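Local atomic coordinates of lantibiotic dehydratase (Microbispora corallina, PDB entry 5EHK), a protein that probably uses glutamyl-tRNA to dehydrate serine and threonine residues of a precursor peptide during biosynthesis of the lantibiotic NAI-107. Residues 590-595 / 603-608; 195-200 / 597-602; 567-572 / 585-590. One frame throughout, in Å; residues are numbered along the deposited sequence.

Contact 1. Residues 590-595 / 603-608; sequences GRRISV and AQEIPL
A bend at chi2 (74°) folds the E605 chain back alongside the neighbouring strand, so that its carboxylate arrives beside S594. Both carboxylate oxygens are used there. OE2 of E605 accepts the backbone N-H of S594 through its syn lone pair (3.0 Å to N), in a nearly straight bond of 173°, while OE1 of E605 takes the S594 hydroxyl, also on the syn side, with OG 2.5 Å away. OG of S594 in turn receives NE of R592 (3.1 Å), close to the guanidinium plane. The hydroxyl thus relays from arginine to carboxylate, although the stronger hold on the R592 tip is the carbonyl of P288. A water that accepts the backbone N-H of L608 (2.8 Å to N) lies within bonding distance of S594 O and E605 OE2, at the far end of the segment. On the other face of the strand pair, R591 and Q604 run side by side with guanidinium and amide stacked, their planes 15° apart and Q604 NE2 3.5 Å from R591 CZ. The guanidinium is further steadied by its own neighbour, NH1 of R591 donating to O of G590 (2.8 Å). Next to this pair, I606 CG2 wedges between CB of R591 and CG1 of I593. Further along, L608 meets I593 and V595, and all three rest on L652 of helix 647-656. Two backbone bonds join the two segments, R592 N to Q604 O (2.9 Å) and I606 N to R592 O (2.7 Å). This is the bonding pattern of a parallel pair, in which one residue bonds to those before and after its partner. Here it adds the short, outermost strand 604-605 to the mixed sheet of the N-terminal lantibiotic dehydratase region.

Contact 2. Residues 195-200 / 597-602; sequences TVQAHQ and LPDSGR
Q197, near the end of strand 195-198, meets D599 with both ends of its amide. Its CG sits between the backbone N and the carbonyl carbon (chi1 80°), and from there the chain extends straight to the loop. OE1 of Q197 accepts the backbone N-H of D599 (2.9 Å to N) and also lies against CA of P598. NE2 of Q197 donates to OD1 of D599 (3.2 Å), a bond in the plane of the amide, but reaching OD1 from above the carboxylate plane; the two flat groups stand 77° apart. Beyond the strand, Q200 bends at chi2 and points NE2 at O of L597 (3.0 Å), almost in line with the carbonyl. The same NE2 gives its other N-H to a water (2.7 Å) that also bonds D599 OD1, while OE1 of Q200 takes the backbone N-H of G596. D599 OD1 also lies close to OE1 of E605. Two glutamine amides reading loop backbone in this way join the three-stranded antiparallel sheet of 195-198 to the connection between strands 591-595 and 604-605.

Contact 3. Residues 567-572 / 585-590; sequences AADVAF and TPSYSG
D569 turns its carboxylate out of strand 566-572 to face S587 and S589, which both point back at it, and Y588 between them points away. With CG anti to the carbonyl carbon (chi1 -55°), the aspartate head is swung toward the loop backbone. OD2 is the main acceptor: on its syn side it takes the backbone N-H of S589 (3.0 Å to N). The S587 hydroxyl approaches OD2 from the flank nearer D569 CB. That bond is modelled at 2.4 Å from OG to OD2, a length best treated as doubtful. The S589 hydroxyl lies off the carboxylate plane and almost equally far from both oxygens, 2.9 Å from OG to D569 OD1 and 3.0 Å to OD2. These contacts are weak, and which oxygen receives the proton is unsettled. A firmer partner of this hydroxyl is R558, whose NE donates to it. CB of S589 also packs on the strand, 3.9 Å from CB of A567 and 3.8 Å from CA of A568. Where they touch, residues 587-590 run roughly antiparallel to 567-569, 153° between end-to-end directions, before the chain enters strand 591-595. Strand 566-572 lies between strands 629-634 and 591-595 in the sheet; Y588 packs against helix 545-556, while V570 and F572 pack on helix 647-656.

Contacts 1 and 3 are consecutive and share G590: the loop held by contact 3 runs directly into strand 591-595, which contact 1 pairs with the outermost strand. Their centres are 7 Å apart in one mixed sheet, where backbone bonds such as I593 N to D569 O join the neighbouring strands 566-572 and 591-595. Contact 2, centred 10 Å from contact 1 and 14 Å from contact 3, brings in a distant segment, 195-200, from a separate antiparallel sheet. Its loop 597-602 lies between the two segments of contact 1, and P598 O meets R592 NH2. Contacts 1 and 3 are local along the chain, and contact 2 alone joins parts distant in sequence.

Contact 1. Residues 590-595 / 603-608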
loop_
_atom_site.group_PDB
_atom_site.type_symbol
_atom_site.label_atom_id
_atom_site.label_comp_id
_atom_site.label_asym_id
_atom_site.label_seq_id
_atom_site.Cartn_x
_atom_site.Cartn_y
_atom_site.Cartn_z
ATOM N N GLY A 590 10.224 -40.541 -2.159
ATOM C CA GLY A 590 9.358 -41.647 -2.548
ATOM C C GLY A 590 8.305 -41.382 -3.634
ATOM O O GLY A 590 7.754 -42.322 -4.218
ATOM N N ARG A 591 7.980 -40.106 -3.859
ATOM C CA ARG A 591 6.772 -39.727 -4.608
ATOM C C ARG A 591 6.987 -38.606 -5.604
ATOM O O ARG A 591 7.864 -37.738 -5.437
ATOM C CB ARG A 591 5.692 -39.252 -3.641
ATOM C CG ARG A 591 5.338 -40.247 -2.555
ATOM C CD ARG A 591 4.476 -41.355 -3.097
ATOM N NE ARG A 591 4.122 -42.278 -2.027
ATOM C CZ ARG A 591 4.837 -43.359 -1.739
ATOM N NH1 ARG A 591 5.918 -43.624 -2.474
ATOM N NH2 ARG A 591 4.474 -44.167 -0.737
ATOM N N ARG A 592 6.136 -38.602 -6.621
ATOM C CA ARG A 592 6.118 -37.509 -7.575
ATOM C C ARG A 592 4.713 -36.995 -7.807
ATOM O O ARG A 592 3.758 -37.787 -7.910
ATOM C CB ARG A 592 6.764 -37.939 -8.884
ATOM C CG ARG A 592 6.362 -37.129 -10.085
ATOM C CD ARG A 592 7.161 -37.571 -11.283
ATOM N NE ARG A 592 6.481 -37.180 -12.509
ATOM C CZ ARG A 592 7.079 -36.672 -13.579
ATOM N NH1 ARG A 592 8.390 -36.461 -13.592
ATOM N NH2 ARG A 592 6.353 -36.358 -14.636
ATOM N N ILE A 593 4.597 -35.666 -7.875
ATOM C CA ILE A 593 3.337 -34.996 -8.211
ATOM C C ILE A 593 3.480 -34.411 -9.599
ATOM O O ILE A 593 4.134 -33.393 -9.809
ATOM C CB ILE A 593 3.022 -33.866 -7.203
ATOM C CG1 ILE A 593 3.105 -34.392 -5.767
ATOM C CG2 ILE A 593 1.662 -33.269 -7.467
ATOM C CD1 ILE A 593 3.247 -33.320 -4.715
ATOM N N SER A 594 2.863 -35.057 -10.568
ATOM C CA SER A 594 2.933 -34.571 -11.933
ATOM C C SER A 594 1.872 -33.517 -12.086
ATOM O O SER A 594 0.716 -33.749 -11.714
ATOM C CB SER A 594 2.665 -35.706 -12.911
ATOM O OG SER A 594 3.439 -36.844 -12.592
ATOM N N VAL A 595 2.263 -32.361 -12.615
ATOM C CA VAL A 595 1.325 -31.293 -12.940
ATOM C C VAL A 595 1.466 -30.868 -14.389
ATOM O O VAL A 595 2.435 -30.208 -14.753
ATOM C CB VAL A 595 1.566 -30.072 -12.082
ATOM C CG1 VAL A 595 0.490 -29.057 -12.337
ATOM C CG2 VAL A 595 1.619 -30.465 -10.630
ATOM N N ALA A 603 8.821 -43.133 -10.655
ATOM C CA ALA A 603 8.438 -42.603 -9.339
ATOM C C ALA A 603 6.972 -42.820 -9.052
ATOM O O ALA A 603 6.135 -42.587 -9.915
ATOM C CB ALA A 603 8.785 -41.114 -9.233
ATOM N N GLN A 604 6.655 -43.285 -7.852
ATOM C CA GLN A 604 5.261 -43.513 -7.495
ATOM C C GLN A 604 4.522 -42.180 -7.450
ATOM O O GLN A 604 4.925 -41.249 -6.723
ATOM C CB GLN A 604 5.158 -44.227 -6.159
ATOM C CG GLN A 604 3.764 -44.675 -5.815
ATOM C CD GLN A 604 3.706 -45.465 -4.520
ATOM O OE1 GLN A 604 4.584 -46.282 -4.230
ATOM N NE2 GLN A 604 2.667 -45.229 -3.737
ATOM N N GLU A 605 3.464 -42.083 -8.249
ATOM C CA GLU A 605 2.709 -40.845 -8.392
ATOM C C GLU A 605 1.890 -40.544 -7.143
ATOM O O GLU A 605 1.201 -41.429 -6.627
ATOM C CB GLU A 605 1.808 -40.936 -9.630
ATOM C CG GLU A 605 0.878 -39.765 -9.833
ATOM C CD GLU A 605 1.583 -38.520 -10.311
ATOM O OE1 GLU A 605 2.618 -38.648 -10.988
ATOM O OE2 GLU A 605 1.110 -37.409 -10.008
ATOM N N ILE A 606 1.994 -39.316 -6.620
ATOM C CA ILE A 606 1.064 -38.895 -5.568
ATOM C C ILE A 606 0.097 -37.856 -6.142
ATOM O O ILE A 606 0.435 -36.685 -6.298
ATOM C CB ILE A 606 1.762 -38.492 -4.220
ATOM C CG1 ILE A 606 0.759 -38.119 -3.127
ATOM C CG2 ILE A 606 2.762 -37.410 -4.401
ATOM C CD1 ILE A 606 1.411 -37.402 -2.006
ATOM N N PRO A 607 -1.125 -38.304 -6.473
ATOM C CA PRO A 607 -1.963 -37.554 -7.407
ATOM C C PRO A 607 -2.410 -36.222 -6.816
ATOM O O PRO A 607 -2.817 -36.126 -5.654
ATOM C CB PRO A 607 -3.187 -38.474 -7.606
ATOM C CG PRO A 607 -2.837 -39.772 -6.927
ATOM C CD PRO A 607 -1.888 -39.387 -5.835
ATOM N N LEU A 608 -2.334 -35.196 -7.646
ATOM C CA LEU A 608 -2.715 -33.846 -7.267
ATOM C C LEU A 608 -4.096 -33.751 -6.596
ATOM O O LEU A 608 -4.249 -33.058 -5.588
ATOM C CB LEU A 608 -2.658 -32.969 -8.511
ATOM C CG LEU A 608 -2.911 -31.495 -8.379
ATOM C CD1 LEU A 608 -2.031 -31.025 -7.244
ATOM C CD2 LEU A 608 -2.473 -30.888 -9.675
HETATM O O HOH W 1 -0.887 -35.464 -10.057
#

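Contact 2. Residues 195-200 / 597-602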
loop_
_atom_site.group_PDB
_atom_site.type_symbol
_atom_site.label_atom_id
_atom_site.label_comp_id
_atom_site.label_asym_id
_atom_site.label_seq_id
_atom_site.Cartn_x
_atom_site.Cartn_y
_atom_site.Cartn_z
ATOM N N THR A 195 -0.579 -44.898 -23.551
ATOM C CA THR A 195 -1.532 -44.576 -22.496
ATOM C C THR A 195 -1.911 -43.082 -22.494
ATOM O O THR A 195 -1.121 -42.233 -22.915
ATOM C CB THR A 195 -0.963 -44.962 -21.120
ATOM O OG1 THR A 195 0.308 -44.329 -20.915
ATOM C CG2 THR A 195 -0.799 -46.471 -21.012
ATOM N N VAL A 196 -3.120 -42.762 -22.033
ATOM C CA VAL A 196 -3.535 -41.356 -21.877
ATOM C C VAL A 196 -4.073 -41.121 -20.461
ATOM O O VAL A 196 -4.504 -42.073 -19.782
ATOM C CB VAL A 196 -4.613 -40.924 -22.896
ATOM C CG1 VAL A 196 -4.071 -41.014 -24.306
ATOM C CG2 VAL A 196 -5.850 -41.776 -22.753
ATOM N N GLN A 197 -4.031 -39.867 -20.009
ATOM C CA GLN A 197 -4.615 -39.508 -18.718
ATOM C C GLN A 197 -5.157 -38.100 -18.723
ATOM O O GLN A 197 -4.740 -37.270 -19.541
ATOM C CB GLN A 197 -3.620 -39.650 -17.580
ATOM C CG GLN A 197 -2.653 -38.496 -17.430
ATOM C CD GLN A 197 -1.548 -38.817 -16.439
ATOM O OE1 GLN A 197 -0.465 -39.253 -16.816
ATOM N NE2 GLN A 197 -1.819 -38.605 -15.166
ATOM N N ALA A 198 -6.097 -37.826 -17.818
ATOM C CA ALA A 198 -6.661 -36.481 -17.725
ATOM C C ALA A 198 -5.618 -35.509 -17.204
ATOM O O ALA A 198 -4.889 -35.808 -16.263
ATOM C CB ALA A 198 -7.879 -36.461 -16.847
ATOM N N HIS A 199 -5.522 -34.360 -17.856
ATOM C CA HIS A 199 -4.668 -33.271 -17.404
ATOM C C HIS A 199 -5.032 -33.000 -15.946
ATOM O O HIS A 199 -6.207 -32.971 -15.592
ATOM C CB HIS A 199 -4.945 -32.031 -18.251
ATOM C CG HIS A 199 -3.937 -30.936 -18.076
ATOM N ND1 HIS A 199 -3.769 -30.253 -16.889
ATOM C CD2 HIS A 199 -3.081 -30.372 -18.956
ATOM C CE1 HIS A 199 -2.828 -29.339 -17.039
ATOM N NE2 HIS A 199 -2.399 -29.387 -18.285
ATOM N N GLN A 200 -4.039 -32.833 -15.087
ATOM C CA GLN A 200 -4.324 -32.824 -13.660
ATOM C C GLN A 200 -4.973 -31.511 -13.177
ATOM O O GLN A 200 -5.518 -31.438 -12.081
ATOM C CB GLN A 200 -3.072 -33.198 -12.858
ATOM C CG GLN A 200 -2.542 -34.604 -13.140
ATOM C CD GLN A 200 -1.424 -34.643 -14.210
ATOM O OE1 GLN A 200 -1.150 -33.655 -14.899
ATOM N NE2 GLN A 200 -0.767 -35.792 -14.327
ATOM N N LEU A 597 1.916 -32.930 -16.885
ATOM C CA LEU A 597 2.800 -33.921 -17.498
ATOM C C LEU A 597 2.266 -35.304 -17.151
ATOM O O LEU A 597 1.562 -35.437 -16.166
ATOM C CB LEU A 597 4.217 -33.815 -16.937
ATOM C CG LEU A 597 5.001 -32.544 -17.174
ATOM C CD1 LEU A 597 6.195 -32.551 -16.263
ATOM C CD2 LEU A 597 5.416 -32.490 -18.619
ATOM N N PRO A 598 2.598 -36.339 -17.950
ATOM C CA PRO A 598 2.130 -37.699 -17.644
ATOM C C PRO A 598 2.818 -38.238 -16.421
ATOM O O PRO A 598 3.827 -37.668 -16.028
ATOM C CB PRO A 598 2.599 -38.506 -18.849
ATOM C CG PRO A 598 3.799 -37.761 -19.328
ATOM C CD PRO A 598 3.470 -36.323 -19.138
ATOM N N ASP A 599 2.315 -39.311 -15.832
ATOM C CA ASP A 599 3.016 -39.885 -14.699
ATOM C C ASP A 599 4.363 -40.373 -15.207
ATOM O O ASP A 599 4.526 -40.621 -16.398
ATOM C CB ASP A 599 2.241 -41.062 -14.104
ATOM C CG ASP A 599 0.983 -40.636 -13.401
ATOM O OD1 ASP A 599 0.692 -39.422 -13.427
ATOM O OD2 ASP A 599 0.273 -41.522 -12.856
ATOM N N SER A 600 5.321 -40.523 -14.303
ATOM C CA SER A 600 6.595 -41.128 -14.644
ATOM C C SER A 600 6.663 -42.582 -14.160
ATOM O O SER A 600 6.205 -42.907 -13.046
ATOM C CB SER A 600 7.733 -40.302 -14.024
ATOM O OG SER A 600 8.982 -40.982 -14.019
ATOM N N GLY A 601 7.254 -43.449 -14.989
ATOM C CA GLY A 601 7.534 -44.816 -14.582
ATOM C C GLY A 601 8.538 -44.906 -13.432
ATOM O O GLY A 601 8.565 -45.893 -12.704
ATOM N N ARG A 602 9.385 -43.891 -13.282
ATOM C CA ARG A 602 10.464 -43.904 -12.284
ATOM C C ARG A 602 10.085 -43.460 -10.891
ATOM O O ARG A 602 10.956 -43.336 -10.045
ATOM C CB ARG A 602 11.622 -43.032 -12.741
ATOM C CG ARG A 602 12.168 -43.403 -14.093
ATOM C CD ARG A 602 13.092 -42.339 -14.591
ATOM N NE ARG A 602 13.349 -42.531 -16.008
ATOM C CZ ARG A 602 14.394 -43.194 -16.470
ATOM N NH1 ARG A 602 15.276 -43.702 -15.617
ATOM N NH2 ARG A 602 14.561 -43.347 -17.776
HETATM O O HOH W 2 -0.757 -37.401 -12.168
#

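Contact 3. Residues 567-572 / 585-590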
loop_
_atom_site.group_PDB
_atom_site.type_symbol
_atom_site.label_atom_id
_atom_site.label_comp_id
_atom_site.label_asym_id
_atom_site.label_seq_id
_atom_site.Cartn_x
_atom_site.Cartn_y
_atom_site.Cartn_z
ATOM N N ALA A 567 7.438 -37.186 1.863
ATOM C CA ALA A 567 8.226 -36.339 0.983
ATOM C C ALA A 567 7.773 -36.575 -0.440
ATOM O O ALA A 567 7.393 -37.681 -0.790
ATOM C CB ALA A 567 9.705 -36.670 1.121
ATOM N N ALA A 568 7.796 -35.544 -1.269
ATOM C CA ALA A 568 7.452 -35.730 -2.671
ATOM C C ALA A 568 8.154 -34.684 -3.513
ATOM O O ALA A 568 8.640 -33.685 -2.984
ATOM C CB ALA A 568 5.955 -35.667 -2.871
ATOM N N ASP A 569 8.214 -34.928 -4.818
ATOM C CA ASP A 569 8.794 -33.993 -5.769
ATOM C C ASP A 569 7.702 -33.589 -6.748
ATOM O O ASP A 569 6.899 -34.430 -7.180
ATOM C CB ASP A 569 9.956 -34.652 -6.523
ATOM C CG ASP A 569 11.025 -35.211 -5.571
ATOM O OD1 ASP A 569 11.552 -34.406 -4.769
ATOM O OD2 ASP A 569 11.297 -36.448 -5.571
ATOM N N VAL A 570 7.635 -32.290 -7.053
ATOM C CA VAL A 570 6.652 -31.775 -8.002
ATOM C C VAL A 570 7.368 -31.708 -9.324
ATOM O O VAL A 570 8.502 -31.271 -9.368
ATOM C CB VAL A 570 6.092 -30.394 -7.577
ATOM C CG1 VAL A 570 7.100 -29.626 -6.764
ATOM C CG2 VAL A 570 5.640 -29.580 -8.786
ATOM N N ALA A 571 6.726 -32.170 -10.391
ATOM C CA ALA A 571 7.276 -32.055 -11.740
ATOM C C ALA A 571 6.260 -31.348 -12.633
ATOM O O ALA A 571 5.080 -31.718 -12.653
ATOM C CB ALA A 571 7.612 -33.455 -12.305
ATOM N N PHE A 572 6.684 -30.319 -13.350
ATOM C CA PHE A 572 5.738 -29.595 -14.206
ATOM C C PHE A 572 6.320 -29.212 -15.574
ATOM O O PHE A 572 7.539 -29.107 -15.744
ATOM C CB PHE A 572 5.275 -28.327 -13.504
ATOM C CG PHE A 572 6.371 -27.347 -13.287
ATOM C CD1 PHE A 572 6.754 -26.481 -14.298
ATOM C CD2 PHE A 572 7.046 -27.309 -12.083
ATOM C CE1 PHE A 572 7.790 -25.595 -14.110
ATOM C CE2 PHE A 572 8.073 -26.429 -11.877
ATOM C CZ PHE A 572 8.449 -25.562 -12.889
ATOM N N THR A 585 15.149 -33.620 -14.675
ATOM C CA THR A 585 15.724 -33.733 -13.355
ATOM C C THR A 585 15.017 -34.803 -12.564
ATOM O O THR A 585 13.813 -34.799 -12.474
ATOM C CB THR A 585 15.555 -32.417 -12.646
ATOM O OG1 THR A 585 14.160 -32.157 -12.488
ATOM C CG2 THR A 585 16.168 -31.301 -13.477
ATOM N N PRO A 586 15.774 -35.736 -11.984
ATOM C CA PRO A 586 15.158 -36.917 -11.382
ATOM C C PRO A 586 14.517 -36.655 -10.027
ATOM O O PRO A 586 14.902 -35.741 -9.298
ATOM C CB PRO A 586 16.339 -37.881 -11.228
ATOM C CG PRO A 586 17.531 -36.998 -11.080
ATOM C CD PRO A 586 17.244 -35.744 -11.864
ATOM N N SER A 587 13.573 -37.507 -9.675
ATOM C CA SER A 587 12.914 -37.423 -8.402
ATOM C C SER A 587 13.386 -38.585 -7.538
ATOM O O SER A 587 13.397 -39.738 -7.998
ATOM C CB SER A 587 11.407 -37.492 -8.619
ATOM O OG SER A 587 10.730 -37.895 -7.458
ATOM N N TYR A 588 13.800 -38.277 -6.303
ATOM C CA TYR A 588 14.383 -39.263 -5.405
ATOM C C TYR A 588 13.634 -39.373 -4.089
ATOM O O TYR A 588 13.988 -40.183 -3.229
ATOM C CB TYR A 588 15.850 -38.955 -5.113
ATOM C CG TYR A 588 16.765 -39.074 -6.308
ATOM C CD1 TYR A 588 16.829 -40.264 -7.051
ATOM C CD2 TYR A 588 17.582 -38.009 -6.686
ATOM C CE1 TYR A 588 17.672 -40.374 -8.167
ATOM C CE2 TYR A 588 18.431 -38.112 -7.786
ATOM C CZ TYR A 588 18.478 -39.297 -8.523
ATOM O OH TYR A 588 19.329 -39.403 -9.608
ATOM N N SER A 589 12.639 -38.525 -3.882
ATOM C CA SER A 589 11.761 -38.735 -2.746
ATOM C C SER A 589 10.967 -39.993 -3.098
ATOM O O SER A 589 11.012 -40.477 -4.241
ATOM C CB SER A 589 10.850 -37.514 -2.559
ATOM O OG SER A 589 11.616 -36.306 -2.589
ATOM N N GLY A 590 10.224 -40.541 -2.159
ATOM C CA GLY A 590 9.358 -41.647 -2.548
ATOM C C GLY A 590 8.305 -41.382 -3.634
ATOM O O GLY A 590 7.754 -42.322 -4.218
#